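Long-range contacts in putative type VI secretion protein (Escherichia coli, PDB 6SKI), which acts as a phospholipase effector (Tle1) of the type VI secretion system, carried by the VgrG spike and probably hydrolysing phospholipids of target cells: residues L243-A248 / I282-E287; Y288-S293 / P525-D530; F292-I297 / W532-W537. One frame throughout, in Å; residues are numbered along the deposited sequence.

Contact 1. Residues L243-A248 / I282-E287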
ATOM      1  N   LEU A 243      -4.010   4.421  -7.585  1.00 42.00           N
ATOM      2  CA  LEU A 243      -3.954   4.593  -6.144  1.00 42.00           C
ATOM      3  C   LEU A 243      -5.288   4.194  -5.539  1.00 42.00           C
ATOM      4  O   LEU A 243      -6.345   4.507  -6.092  1.00 42.00           O
ATOM      5  CB  LEU A 243      -3.627   6.038  -5.784  1.00 42.00           C
ATOM      6  CG  LEU A 243      -2.489   6.674  -6.579  1.00 42.00           C
ATOM      7  CD1 LEU A 243      -2.526   8.178  -6.426  1.00 42.00           C
ATOM      8  CD2 LEU A 243      -1.147   6.114  -6.153  1.00 42.00           C
ATOM      9  N   PHE A 244      -5.247   3.499  -4.406  1.00 44.12           N
ATOM     10  CA  PHE A 244      -6.477   2.993  -3.813  1.00 44.12           C
ATOM     11  C   PHE A 244      -6.963   3.791  -2.611  1.00 44.12           C
ATOM     12  O   PHE A 244      -8.167   4.018  -2.493  1.00 44.12           O
ATOM     13  CB  PHE A 244      -6.323   1.522  -3.430  1.00 44.12           C
ATOM     14  CG  PHE A 244      -6.705   0.578  -4.529  1.00 44.12           C
ATOM     15  CD1 PHE A 244      -8.029   0.442  -4.902  1.00 44.12           C
ATOM     16  CD2 PHE A 244      -5.754  -0.169  -5.190  1.00 44.12           C
ATOM     17  CE1 PHE A 244      -8.394  -0.417  -5.906  1.00 44.12           C
ATOM     18  CE2 PHE A 244      -6.116  -1.031  -6.196  1.00 44.12           C
ATOM     19  CZ  PHE A 244      -7.440  -1.155  -6.554  1.00 44.12           C
ATOM     20  N   ASP A 245      -6.095   4.163  -1.674  1.00 45.76           N
ATOM     21  CA  ASP A 245      -6.482   5.168  -0.689  1.00 45.76           C
ATOM     22  C   ASP A 245      -5.246   5.769  -0.042  1.00 45.76           C
ATOM     23  O   ASP A 245      -4.788   5.253   0.976  1.00 45.76           O
ATOM     24  CB  ASP A 245      -7.378   4.540   0.383  1.00 45.76           C
ATOM     25  CG  ASP A 245      -8.327   5.534   1.016  1.00 45.76           C
ATOM     26  OD1 ASP A 245      -8.653   6.545   0.371  1.00 45.76           O
ATOM     27  OD2 ASP A 245      -8.745   5.300   2.167  1.00 45.76           O
ATOM     28  N   THR A 246      -4.750   6.896  -0.543  1.00 44.87           N
ATOM     29  CA  THR A 246      -3.431   7.362  -0.124  1.00 44.87           C
ATOM     30  C   THR A 246      -3.472   7.829   1.324  1.00 44.87           C
ATOM     31  O   THR A 246      -4.130   8.821   1.651  1.00 44.87           O
ATOM     32  CB  THR A 246      -2.934   8.475  -1.037  1.00 44.87           C
ATOM     33  OG1 THR A 246      -3.099   8.078  -2.402  1.00 44.87           O
ATOM     34  CG2 THR A 246      -1.466   8.742  -0.773  1.00 44.87           C
ATOM     35  N   VAL A 247      -2.776   7.105   2.192  1.00 44.07           N
ATOM     36  CA  VAL A 247      -2.567   7.495   3.578  1.00 44.07           C
ATOM     37  C   VAL A 247      -1.060   7.499   3.776  1.00 44.07           C
ATOM     38  O   VAL A 247      -0.441   6.438   3.907  1.00 44.07           O
ATOM     39  CB  VAL A 247      -3.261   6.554   4.566  1.00 44.07           C
ATOM     40  CG1 VAL A 247      -2.919   6.937   5.993  1.00 44.07           C
ATOM     41  CG2 VAL A 247      -4.761   6.564   4.348  1.00 44.07           C
ATOM     42  N   ALA A 248      -0.460   8.691   3.780  1.00 45.27           N
ATOM     43  CA  ALA A 248       0.995   8.790   3.813  1.00 45.27           C
ATOM     44  C   ALA A 248       1.572   8.163   5.073  1.00 45.27           C
ATOM     45  O   ALA A 248       2.570   7.437   5.012  1.00 45.27           O
ATOM     46  CB  ALA A 248       1.418  10.253   3.702  1.00 45.27           C
ATOM     47  N   ILE A 282      -9.098   5.812  -6.329  1.00 43.52           N
ATOM     48  CA  ILE A 282     -10.354   5.540  -5.650  1.00 43.52           C
ATOM     49  C   ILE A 282     -10.197   6.007  -4.212  1.00 43.52           C
ATOM     50  O   ILE A 282      -9.084   6.012  -3.677  1.00 43.52           O
ATOM     51  CB  ILE A 282     -10.737   4.055  -5.729  1.00 43.52           C
ATOM     52  CG1 ILE A 282     -10.523   3.536  -7.147  1.00 43.52           C
ATOM     53  CG2 ILE A 282     -12.189   3.870  -5.353  1.00 43.52           C
ATOM     54  CD1 ILE A 282     -10.825   2.075  -7.317  1.00 43.52           C
ATOM     55  N   THR A 283     -11.282   6.475  -3.615  1.00 44.76           N
ATOM     56  CA  THR A 283     -11.247   7.044  -2.277  1.00 44.76           C
ATOM     57  C   THR A 283     -12.354   6.417  -1.445  1.00 44.76           C
ATOM     58  O   THR A 283     -13.452   6.171  -1.948  1.00 44.76           O
ATOM     59  CB  THR A 283     -11.394   8.575  -2.345  1.00 44.76           C
ATOM     60  OG1 THR A 283     -10.125   9.161  -2.650  1.00 44.76           O
ATOM     61  CG2 THR A 283     -11.919   9.149  -1.040  1.00 44.76           C
ATOM     62  N   ALA A 284     -12.056   6.145  -0.179  1.00 44.38           N
ATOM     63  CA  ALA A 284     -13.037   5.567   0.727  1.00 44.38           C
ATOM     64  C   ALA A 284     -13.950   6.661   1.261  1.00 44.38           C
ATOM     65  O   ALA A 284     -13.490   7.582   1.941  1.00 44.38           O
ATOM     66  CB  ALA A 284     -12.336   4.850   1.876  1.00 44.38           C
ATOM     67  N   MET A 285     -15.242   6.554   0.969  1.00 45.58           N
ATOM     68  CA  MET A 285     -16.200   7.543   1.432  1.00 45.58           C
ATOM     69  C   MET A 285     -16.601   7.337   2.881  1.00 45.58           C
ATOM     70  O   MET A 285     -17.116   8.271   3.503  1.00 45.58           O
ATOM     71  CB  MET A 285     -17.458   7.521   0.560  1.00 45.58           C
ATOM     72  CG  MET A 285     -17.368   8.388  -0.671  1.00 45.58           C
ATOM     73  SD  MET A 285     -18.911   8.523  -1.590  1.00 45.58           S
ATOM     74  CE  MET A 285     -19.952   7.367  -0.711  1.00 45.58           C
ATOM     75  N   ASN A 286     -16.365   6.152   3.435  1.00 44.79           N
ATOM     76  CA  ASN A 286     -16.755   5.826   4.797  1.00 44.79           C
ATOM     77  C   ASN A 286     -15.548   5.389   5.605  1.00 44.79           C
ATOM     78  O   ASN A 286     -15.620   4.473   6.427  1.00 44.79           O
ATOM     79  CB  ASN A 286     -17.838   4.754   4.816  1.00 44.79           C
ATOM     80  CG  ASN A 286     -19.018   5.113   3.948  1.00 44.79           C
ATOM     81  OD1 ASN A 286     -19.640   6.153   4.133  1.00 44.79           O
ATOM     82  ND2 ASN A 286     -19.340   4.249   3.001  1.00 44.79           N
ATOM     83  N   GLU A 287     -14.417   6.045   5.381  1.00 45.09           N
ATOM     84  CA  GLU A 287     -13.237   5.889   6.217  1.00 45.09           C
ATOM     85  C   GLU A 287     -13.125   7.134   7.081  1.00 45.09           C
ATOM     86  O   GLU A 287     -13.084   8.252   6.559  1.00 45.09           O
ATOM     87  CB  GLU A 287     -11.979   5.690   5.376  1.00 45.09           C
ATOM     88  CG  GLU A 287     -10.694   5.692   6.179  1.00 45.09           C
ATOM     89  CD  GLU A 287     -10.631   4.568   7.189  1.00 45.09           C
ATOM     90  OE1 GLU A 287     -11.280   3.527   6.973  1.00 45.09           O
ATOM     91  OE2 GLU A 287      -9.929   4.723   8.206  1.00 45.09           O
TER

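Contact 2. Residues Y288-S293 / P525-D530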
ATOM      1  N   TYR A 288     -13.084   6.939   8.396  1.00 45.01           N
ATOM      2  CA  TYR A 288     -13.220   8.041   9.332  1.00 45.01           C
ATOM      3  C   TYR A 288     -12.167   8.035  10.425  1.00 45.01           C
ATOM      4  O   TYR A 288     -12.223   8.888  11.313  1.00 45.01           O
ATOM      5  CB  TYR A 288     -14.610   8.006   9.976  1.00 45.01           C
ATOM      6  CG  TYR A 288     -15.731   8.076   8.974  1.00 45.01           C
ATOM      7  CD1 TYR A 288     -15.825   9.132   8.088  1.00 45.01           C
ATOM      8  CD2 TYR A 288     -16.675   7.069   8.892  1.00 45.01           C
ATOM      9  CE1 TYR A 288     -16.839   9.195   7.166  1.00 45.01           C
ATOM     10  CE2 TYR A 288     -17.692   7.122   7.971  1.00 45.01           C
ATOM     11  CZ  TYR A 288     -17.767   8.188   7.110  1.00 45.01           C
ATOM     12  OH  TYR A 288     -18.780   8.253   6.186  1.00 45.01           O
ATOM     13  N   ARG A 289     -11.219   7.106  10.394  1.00 44.54           N
ATOM     14  CA  ARG A 289     -10.250   6.970  11.464  1.00 44.54           C
ATOM     15  C   ARG A 289      -9.316   8.173  11.506  1.00 44.54           C
ATOM     16  O   ARG A 289      -9.086   8.859  10.507  1.00 44.54           O
ATOM     17  CB  ARG A 289      -9.448   5.685  11.282  1.00 44.54           C
ATOM     18  CG  ARG A 289     -10.129   4.464  11.844  1.00 44.54           C
ATOM     19  CD  ARG A 289      -9.286   3.237  11.631  1.00 44.54           C
ATOM     20  NE  ARG A 289      -9.230   2.876  10.222  1.00 44.54           N
ATOM     21  CZ  ARG A 289      -8.756   1.725   9.769  1.00 44.54           C
ATOM     22  NH1 ARG A 289      -8.298   0.820  10.618  1.00 44.54           N
ATOM     23  NH2 ARG A 289      -8.743   1.477   8.468  1.00 44.54           N
ATOM     24  N   TYR A 290      -8.771   8.425  12.694  1.00 47.97           N
ATOM     25  CA  TYR A 290      -7.843   9.533  12.863  1.00 47.97           C
ATOM     26  C   TYR A 290      -6.476   9.196  12.283  1.00 47.97           C
ATOM     27  O   TYR A 290      -5.840  10.045  11.651  1.00 47.97           O
ATOM     28  CB  TYR A 290      -7.729   9.894  14.347  1.00 47.97           C
ATOM     29  CG  TYR A 290      -6.667  10.920  14.660  1.00 47.97           C
ATOM     30  CD1 TYR A 290      -6.974  12.269  14.706  1.00 47.97           C
ATOM     31  CD2 TYR A 290      -5.358  10.540  14.916  1.00 47.97           C
ATOM     32  CE1 TYR A 290      -6.010  13.209  14.990  1.00 47.97           C
ATOM     33  CE2 TYR A 290      -4.390  11.469  15.196  1.00 47.97           C
ATOM     34  CZ  TYR A 290      -4.720  12.802  15.234  1.00 47.97           C
ATOM     35  OH  TYR A 290      -3.754  13.739  15.518  1.00 47.97           O
ATOM     36  N   ASN A 291      -6.020   7.964  12.478  1.00 47.33           N
ATOM     37  CA  ASN A 291      -4.724   7.530  11.982  1.00 47.33           C
ATOM     38  C   ASN A 291      -4.735   7.232  10.492  1.00 47.33           C
ATOM     39  O   ASN A 291      -3.683   6.911   9.934  1.00 47.33           O
ATOM     40  CB  ASN A 291      -4.262   6.289  12.744  1.00 47.33           C
ATOM     41  CG  ASN A 291      -3.604   6.629  14.057  1.00 47.33           C
ATOM     42  OD1 ASN A 291      -3.039   7.706  14.221  1.00 47.33           O
ATOM     43  ND2 ASN A 291      -3.683   5.714  15.010  1.00 47.33           N
ATOM     44  N   PHE A 292      -5.889   7.333   9.837  1.00 44.12           N
ATOM     45  CA  PHE A 292      -6.015   7.072   8.406  1.00 44.12           C
ATOM     46  C   PHE A 292      -6.617   8.320   7.784  1.00 44.12           C
ATOM     47  O   PHE A 292      -7.829   8.422   7.598  1.00 44.12           O
ATOM     48  CB  PHE A 292      -6.862   5.841   8.142  1.00 44.12           C
ATOM     49  CG  PHE A 292      -6.231   4.564   8.602  1.00 44.12           C
ATOM     50  CD1 PHE A 292      -6.193   4.241   9.946  1.00 44.12           C
ATOM     51  CD2 PHE A 292      -5.679   3.686   7.694  1.00 44.12           C
ATOM     52  CE1 PHE A 292      -5.615   3.070  10.371  1.00 44.12           C
ATOM     53  CE2 PHE A 292      -5.101   2.513   8.116  1.00 44.12           C
ATOM     54  CZ  PHE A 292      -5.070   2.204   9.455  1.00 44.12           C
ATOM     55  N   SER A 293      -5.754   9.269   7.453  1.00 45.71           N
ATOM     56  CA  SER A 293      -6.158  10.499   6.798  1.00 45.71           C
ATOM     57  C   SER A 293      -5.771  10.431   5.329  1.00 45.71           C
ATOM     58  O   SER A 293      -4.714   9.903   4.977  1.00 45.71           O
ATOM     59  CB  SER A 293      -5.515  11.713   7.471  1.00 45.71           C
ATOM     60  OG  SER A 293      -4.105  11.646   7.407  1.00 45.71           O
ATOM     61  N   PRO A 525      -6.359   2.478  18.697  1.00 47.98           N
ATOM     62  CA  PRO A 525      -5.691   2.481  17.389  1.00 47.98           C
ATOM     63  C   PRO A 525      -6.592   2.919  16.257  1.00 47.98           C
ATOM     64  O   PRO A 525      -6.115   3.553  15.308  1.00 47.98           O
ATOM     65  CB  PRO A 525      -5.263   1.016  17.221  1.00 47.98           C
ATOM     66  CG  PRO A 525      -5.313   0.448  18.602  1.00 47.98           C
ATOM     67  CD  PRO A 525      -6.493   1.112  19.214  1.00 47.98           C
ATOM     68  N   ASN A 526      -7.880   2.614  16.333  1.00 46.14           N
ATOM     69  CA  ASN A 526      -8.825   2.861  15.257  1.00 46.14           C
ATOM     70  C   ASN A 526      -9.830   3.918  15.673  1.00 46.14           C
ATOM     71  O   ASN A 526     -11.011   3.846  15.346  1.00 46.14           O
ATOM     72  CB  ASN A 526      -9.532   1.571  14.861  1.00 46.14           C
ATOM     73  CG  ASN A 526      -8.565   0.484  14.470  1.00 46.14           C
ATOM     74  OD1 ASN A 526      -7.812   0.626  13.509  1.00 46.14           O
ATOM     75  ND2 ASN A 526      -8.565  -0.604  15.223  1.00 46.14           N
ATOM     76  N   LYS A 527      -9.353   4.928  16.380  1.00 46.71           N
ATOM     77  CA  LYS A 527     -10.248   5.941  16.907  1.00 46.71           C
ATOM     78  C   LYS A 527     -10.692   6.874  15.787  1.00 46.71           C
ATOM     79  O   LYS A 527      -9.880   7.263  14.946  1.00 46.71           O
ATOM     80  CB  LYS A 527      -9.553   6.736  18.008  1.00 46.71           C
ATOM     81  CG  LYS A 527      -9.920   8.197  18.078  1.00 46.71           C
ATOM     82  CD  LYS A 527      -8.798   9.000  18.693  1.00 46.71           C
ATOM     83  CE  LYS A 527      -8.846  10.441  18.243  1.00 46.71           C
ATOM     84  NZ  LYS A 527      -7.553  11.123  18.509  1.00 46.71           N
ATOM     85  N   PRO A 528     -11.974   7.220  15.747  1.00 45.85           N
ATOM     86  CA  PRO A 528     -12.468   8.075  14.669  1.00 45.85           C
ATOM     87  C   PRO A 528     -11.882   9.472  14.751  1.00 45.85           C
ATOM     88  O   PRO A 528     -11.536   9.965  15.825  1.00 45.85           O
ATOM     89  CB  PRO A 528     -13.981   8.089  14.907  1.00 45.85           C
ATOM     90  CG  PRO A 528     -14.096   7.852  16.372  1.00 45.85           C
ATOM     91  CD  PRO A 528     -13.072   6.792  16.624  1.00 45.85           C
ATOM     92  N   ASN A 529     -11.775  10.112  13.595  1.00 48.69           N
ATOM     93  CA  ASN A 529     -11.408  11.513  13.571  1.00 48.69           C
ATOM     94  C   ASN A 529     -12.531  12.332  14.198  1.00 48.69           C
ATOM     95  O   ASN A 529     -13.694  11.924  14.209  1.00 48.69           O
ATOM     96  CB  ASN A 529     -11.138  11.960  12.135  1.00 48.69           C
ATOM     97  CG  ASN A 529     -10.285  13.203  12.057  1.00 48.69           C
ATOM     98  OD1 ASN A 529      -9.202  13.264  12.633  1.00 48.69           O
ATOM     99  ND2 ASN A 529     -10.766  14.202  11.333  1.00 48.69           N
ATOM    100  N   ASP A 530     -12.171  13.490  14.744  1.00 52.93           N
ATOM    101  CA  ASP A 530     -13.141  14.272  15.497  1.00 52.93           C
ATOM    102  C   ASP A 530     -14.306  14.683  14.607  1.00 52.93           C
ATOM    103  O   ASP A 530     -14.116  15.111  13.466  1.00 52.93           O
ATOM    104  CB  ASP A 530     -12.478  15.507  16.104  1.00 52.93           C
ATOM    105  CG  ASP A 530     -13.029  15.844  17.476  1.00 52.93           C
ATOM    106  OD1 ASP A 530     -12.413  15.435  18.481  1.00 52.93           O
ATOM    107  OD2 ASP A 530     -14.083  16.511  17.552  1.00 52.93           O
TER

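Contact 3. Residues F292-I297 / W532-W537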
ATOM      1  N   PHE A 292      -5.889   7.333   9.837  1.00 44.12           N
ATOM      2  CA  PHE A 292      -6.015   7.072   8.406  1.00 44.12           C
ATOM      3  C   PHE A 292      -6.617   8.320   7.784  1.00 44.12           C
ATOM      4  O   PHE A 292      -7.829   8.422   7.598  1.00 44.12           O
ATOM      5  CB  PHE A 292      -6.862   5.841   8.142  1.00 44.12           C
ATOM      6  CG  PHE A 292      -6.231   4.564   8.602  1.00 44.12           C
ATOM      7  CD1 PHE A 292      -6.193   4.241   9.946  1.00 44.12           C
ATOM      8  CD2 PHE A 292      -5.679   3.686   7.694  1.00 44.12           C
ATOM      9  CE1 PHE A 292      -5.615   3.070  10.371  1.00 44.12           C
ATOM     10  CE2 PHE A 292      -5.101   2.513   8.116  1.00 44.12           C
ATOM     11  CZ  PHE A 292      -5.070   2.204   9.455  1.00 44.12           C
ATOM     12  N   SER A 293      -5.754   9.269   7.453  1.00 45.71           N
ATOM     13  CA  SER A 293      -6.158  10.499   6.798  1.00 45.71           C
ATOM     14  C   SER A 293      -5.771  10.431   5.329  1.00 45.71           C
ATOM     15  O   SER A 293      -4.714   9.903   4.977  1.00 45.71           O
ATOM     16  CB  SER A 293      -5.515  11.713   7.471  1.00 45.71           C
ATOM     17  OG  SER A 293      -4.105  11.646   7.407  1.00 45.71           O
ATOM     18  N   LEU A 294      -6.634  10.963   4.476  1.00 45.73           N
ATOM     19  CA  LEU A 294      -6.481  10.832   3.039  1.00 45.73           C
ATOM     20  C   LEU A 294      -5.521  11.878   2.501  1.00 45.73           C
ATOM     21  O   LEU A 294      -5.495  13.013   2.974  1.00 45.73           O
ATOM     22  CB  LEU A 294      -7.836  10.977   2.351  1.00 45.73           C
ATOM     23  CG  LEU A 294      -7.851  10.845   0.832  1.00 45.73           C
ATOM     24  CD1 LEU A 294      -7.456   9.452   0.407  1.00 45.73           C
ATOM     25  CD2 LEU A 294      -9.213  11.216   0.294  1.00 45.73           C
ATOM     26  N   ASN A 295      -4.703  11.476   1.534  1.00 46.12           N
ATOM     27  CA  ASN A 295      -4.005  12.405   0.655  1.00 46.12           C
ATOM     28  C   ASN A 295      -4.717  12.359  -0.690  1.00 46.12           C
ATOM     29  O   ASN A 295      -4.612  11.370  -1.421  1.00 46.12           O
ATOM     30  CB  ASN A 295      -2.527  12.053   0.517  1.00 46.12           C
ATOM     31  CG  ASN A 295      -1.795  12.091   1.837  1.00 46.12           C
ATOM     32  OD1 ASN A 295      -1.063  13.036   2.122  1.00 46.12           O
ATOM     33  ND2 ASN A 295      -1.983  11.064   2.650  1.00 46.12           N
ATOM     34  N   SER A 296      -5.445  13.417  -1.008  1.00 47.89           N
ATOM     35  CA  SER A 296      -6.345  13.412  -2.148  1.00 47.89           C
ATOM     36  C   SER A 296      -5.698  14.064  -3.361  1.00 47.89           C
ATOM     37  O   SER A 296      -4.906  15.001  -3.245  1.00 47.89           O
ATOM     38  CB  SER A 296      -7.649  14.130  -1.810  1.00 47.89           C
ATOM     39  OG  SER A 296      -8.357  14.480  -2.983  1.00 47.89           O
ATOM     40  N   ILE A 297      -6.049  13.546  -4.532  1.00 47.75           N
ATOM     41  CA  ILE A 297      -5.630  14.098  -5.807  1.00 47.75           C
ATOM     42  C   ILE A 297      -6.810  14.735  -6.536  1.00 47.75           C
ATOM     43  O   ILE A 297      -6.760  14.939  -7.745  1.00 47.75           O
ATOM     44  CB  ILE A 297      -4.935  13.033  -6.670  1.00 47.75           C
ATOM     45  CG1 ILE A 297      -5.947  11.999  -7.162  1.00 47.75           C
ATOM     46  CG2 ILE A 297      -3.832  12.356  -5.886  1.00 47.75           C
ATOM     47  CD1 ILE A 297      -5.393  11.035  -8.171  1.00 47.75           C
ATOM     48  N   TRP A 532     -16.288  12.646  13.348  1.00 49.45           N
ATOM     49  CA  TRP A 532     -16.489  11.549  12.402  1.00 49.45           C
ATOM     50  C   TRP A 532     -16.346  12.033  10.962  1.00 49.45           C
ATOM     51  O   TRP A 532     -17.095  11.626  10.074  1.00 49.45           O
ATOM     52  CB  TRP A 532     -17.841  10.867  12.617  1.00 49.45           C
ATOM     53  CG  TRP A 532     -17.834   9.893  13.744  1.00 49.45           C
ATOM     54  CD1 TRP A 532     -18.077  10.163  15.055  1.00 49.45           C
ATOM     55  CD2 TRP A 532     -17.582   8.489  13.663  1.00 49.45           C
ATOM     56  NE1 TRP A 532     -17.986   9.015  15.799  1.00 49.45           N
ATOM     57  CE2 TRP A 532     -17.684   7.972  14.966  1.00 49.45           C
ATOM     58  CE3 TRP A 532     -17.278   7.618  12.614  1.00 49.45           C
ATOM     59  CZ2 TRP A 532     -17.491   6.625  15.249  1.00 49.45           C
ATOM     60  CZ3 TRP A 532     -17.089   6.284  12.898  1.00 49.45           C
ATOM     61  CH2 TRP A 532     -17.196   5.799  14.203  1.00 49.45           C
ATOM     62  N   ILE A 533     -15.373  12.910  10.736  1.00 49.60           N
ATOM     63  CA  ILE A 533     -15.061  13.439   9.416  1.00 49.60           C
ATOM     64  C   ILE A 533     -13.586  13.189   9.164  1.00 49.60           C
ATOM     65  O   ILE A 533     -12.738  13.618   9.954  1.00 49.60           O
ATOM     66  CB  ILE A 533     -15.382  14.937   9.300  1.00 49.60           C
ATOM     67  CG1 ILE A 533     -16.856  15.194   9.597  1.00 49.60           C
ATOM     68  CG2 ILE A 533     -15.021  15.452   7.922  1.00 49.60           C
ATOM     69  CD1 ILE A 533     -17.122  16.554  10.181  1.00 49.60           C
ATOM     70  N   ARG A 534     -13.278  12.501   8.070  1.00 45.91           N
ATOM     71  CA  ARG A 534     -11.901  12.146   7.775  1.00 45.91           C
ATOM     72  C   ARG A 534     -11.088  13.383   7.410  1.00 45.91           C
ATOM     73  O   ARG A 534     -11.587  14.325   6.792  1.00 45.91           O
ATOM     74  CB  ARG A 534     -11.855  11.136   6.635  1.00 45.91           C
ATOM     75  CG  ARG A 534     -10.519  10.467   6.434  1.00 45.91           C
ATOM     76  CD  ARG A 534     -10.434   9.888   5.044  1.00 45.91           C
ATOM     77  NE  ARG A 534      -9.414   8.856   4.943  1.00 45.91           N
ATOM     78  CZ  ARG A 534      -9.302   8.025   3.916  1.00 45.91           C
ATOM     79  NH1 ARG A 534     -10.152   8.111   2.905  1.00 45.91           N
ATOM     80  NH2 ARG A 534      -8.344   7.113   3.896  1.00 45.91           N
ATOM     81  N   SER A 535      -9.817  13.365   7.798  1.00 48.09           N
ATOM     82  CA  SER A 535      -8.900  14.448   7.471  1.00 48.09           C
ATOM     83  C   SER A 535      -8.358  14.236   6.065  1.00 48.09           C
ATOM     84  O   SER A 535      -7.779  13.187   5.768  1.00 48.09           O
ATOM     85  CB  SER A 535      -7.760  14.508   8.482  1.00 48.09           C
ATOM     86  OG  SER A 535      -8.052  15.413   9.528  1.00 48.09           O
ATOM     87  N   VAL A 536      -8.551  15.223   5.198  1.00 49.48           N
ATOM     88  CA  VAL A 536      -8.100  15.160   3.816  1.00 49.48           C
ATOM     89  C   VAL A 536      -7.035  16.224   3.602  1.00 49.48           C
ATOM     90  O   VAL A 536      -7.229  17.390   3.966  1.00 49.48           O
ATOM     91  CB  VAL A 536      -9.268  15.341   2.834  1.00 49.48           C
ATOM     92  CG1 VAL A 536      -8.822  15.023   1.430  1.00 49.48           C
ATOM     93  CG2 VAL A 536     -10.423  14.453   3.232  1.00 49.48           C
ATOM     94  N   TRP A 537      -5.912  15.819   3.021  1.00 50.84           N
ATOM     95  CA  TRP A 537      -4.832  16.710   2.628  1.00 50.84           C
ATOM     96  C   TRP A 537      -4.831  16.764   1.109  1.00 50.84           C
ATOM     97  O   TRP A 537      -4.528  15.766   0.449  1.00 50.84           O
ATOM     98  CB  TRP A 537      -3.488  16.215   3.157  1.00 50.84           C
ATOM     99  CG  TRP A 537      -3.519  15.721   4.572  1.00 50.84           C
ATOM    100  CD1 TRP A 537      -3.101  14.502   5.018  1.00 50.84           C
ATOM    101  CD2 TRP A 537      -3.976  16.434   5.728  1.00 50.84           C
ATOM    102  NE1 TRP A 537      -3.276  14.407   6.374  1.00 50.84           N
ATOM    103  CE2 TRP A 537      -3.811  15.580   6.835  1.00 50.84           C
ATOM    104  CE3 TRP A 537      -4.510  17.709   5.934  1.00 50.84           C
ATOM    105  CZ2 TRP A 537      -4.162  15.959   8.127  1.00 50.84           C
ATOM    106  CZ3 TRP A 537      -4.860  18.081   7.217  1.00 50.84           C
ATOM    107  CH2 TRP A 537      -4.683  17.210   8.297  1.00 50.84           C
TER

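Contact 1. Residues L243-A248 / I282-E287
Ile282 joins the two segments through both its backbone and its side chain. Its N donates to Leu243 O (3.1 Å, N-H...O 158°), a bond between the parallel strands 237-243 and 278-284 at the point where the first runs out. CG1 of Ile282 lies anti to the carbonyl carbon (chi1 -45°), and the chain continues extended, running alongside Phe244 and pointing the same way. Its terminal CD1 approaches the Phe244 ring obliquely, 3.8 Å from CE1. Met424 of helix 416-431 touches both side chains, and Ile102 and Leu105 of helix 101-108 pack on Phe244, so this pair lies in a hydrophobic layer between sheet and helices. The CB of Thr283 points away from the 243-248 loop, and its CA lies 3.7 Å from Asp245 OD1. At Ala284 the Asp245 carboxylate takes over from the backbone in linking the segments. OD1 accepts a long, weak bond from Ala284 N (3.5 Å), while OD2 rests 3.6 Å from Ala284 CB. The carboxylate reaches across because its CG stands anti to the backbone N, chi1 -152°. Stronger partners of OD2 lie elsewhere: a salt bridge to Arg534 and a hydrogen bond with His310 ND1. Past the turn, Glu287 brings CG to 4.5 Å from Asp245 OD2, its own carboxylate being engaged by Ser489 and Arg289. A loop aspartate just beyond a central parallel strand, bonded to a histidine, is consistent with the acid of an alpha/beta-hydrolase Ser-His-Asp triad, here probably Ser197, His310 and Asp245.

Contact 2. Residues Y288-S293 / P525-D530
Arg289 faces Pro528 in a single isolated beta bridge, joining two loops that otherwise have no regular structure. Its bonds are Asn529 N to Tyr288 O (2.6 Å) and Tyr290 N to Lys527 O (2.8 Å), which flank the proline that has no N-H to give. The side chains of Arg289 and Asn526 lie side by side, and NH1 donates to Asn526 OD1 over 2.9 Å. The oxygen sits in the guanidinium plane, but the donor stands above the amide plane, 43° out of it, since the two flat groups are turned against each other. NE of Arg289 has its own partner, a salt bridge to Glu287. Asn291 ND2 adds a longer bond to Pro525 O (3.3 Å), and the same nitrogen also reaches Lys59 O. Outward from this polar core, the extended Lys527 chain runs beside Tyr290 and sets NZ over one ring face, 4.1 Å from the centroid and 16° off the normal, a cation-pi contact. Inward, the Phe292 ring and the Arg289 guanidinium form another cation-pi pair, CE1 over the guanidinium centre, 3.4 Å above the plane; the same ring meets His310 edge-to-face. Asn529 ND2 is hydrogen-bonded to Ile533 O. Tyr290 CG is anti to the backbone N (chi1 173°), which carries the ring out toward Asn529; there the amide crosses obliquely, with OD1 3.2 Å from CD1 of Tyr290.

Contact 3. Residues F292-I297 / W532-W537
Leu294 CB lies over one face of the Arg534 guanidinium, 3.6 Å from CZ and displaced toward the rim. At the edge, in the guanidinium plane, is Phe292 O, which accepts from NE over 3.1 Å; seen from the carbonyl, the donor stands above its plane, 42° out. The chain of Arg534 has CG anti to the backbone N (chi1 -167°) and stays straight from CG to NE, an extended course that takes the guanidinium across Leu294 to Asp245, where NH2 forms a salt bridge. The indole of Trp537 has Asn295 OD1 at its edge, 3.8 Å from CD1, the amide plane turned steeply against the ring. Its NE1 makes a weak, bent bond to Ser293 OG. Between these side chains run strands 294-296 and 536-538, a two-stranded parallel sheet. Both backbone polar atoms of Trp537 are bonded to the 294-296 strand: N donates to Leu294 O (2.8 Å), and O accepts from Ser296 N (2.9 Å). Leu294 N in turn donates to Ser535 O, the staggered bonding expected of parallel strands, in which Leu294 bonds to both Ser535 and Trp537. Side chains alternate: Asn295 and Trp537 share one face, Leu294 and Val536 the other. On the latter, Leu294 CD2 meets Val536 CG1 at 4.0 Å, and the same CG1 touches Ser296 CB. Asn295 ND2 leaves the pair altogether, donating to Thr246 O.

In the fold
Contact 1 is fully buried at the C-terminal ends of two neighbouring strands of the central sheet, whereas contacts 2 and 3 are only partly buried and tie residues 525-537 to the catalytic-domain segment 288-297. Contacts 2 and 3 share Phe292 and Ser293, and differ in chemistry: loop against loop, with a single bridge and charged or amide side chains, versus a short parallel strand pair flanked by an arginine and a tryptophan. Contact 1 combines one strand-to-strand backbone bond, apolar packing and one buried acid. That acid is also where contact 3 reaches contact 1, and Thr246 O probably accepts a backbone hydrogen bond from Asn295 N. Contact 2 touches contact 1 by packing, Glu287 and Val247 against Phe292.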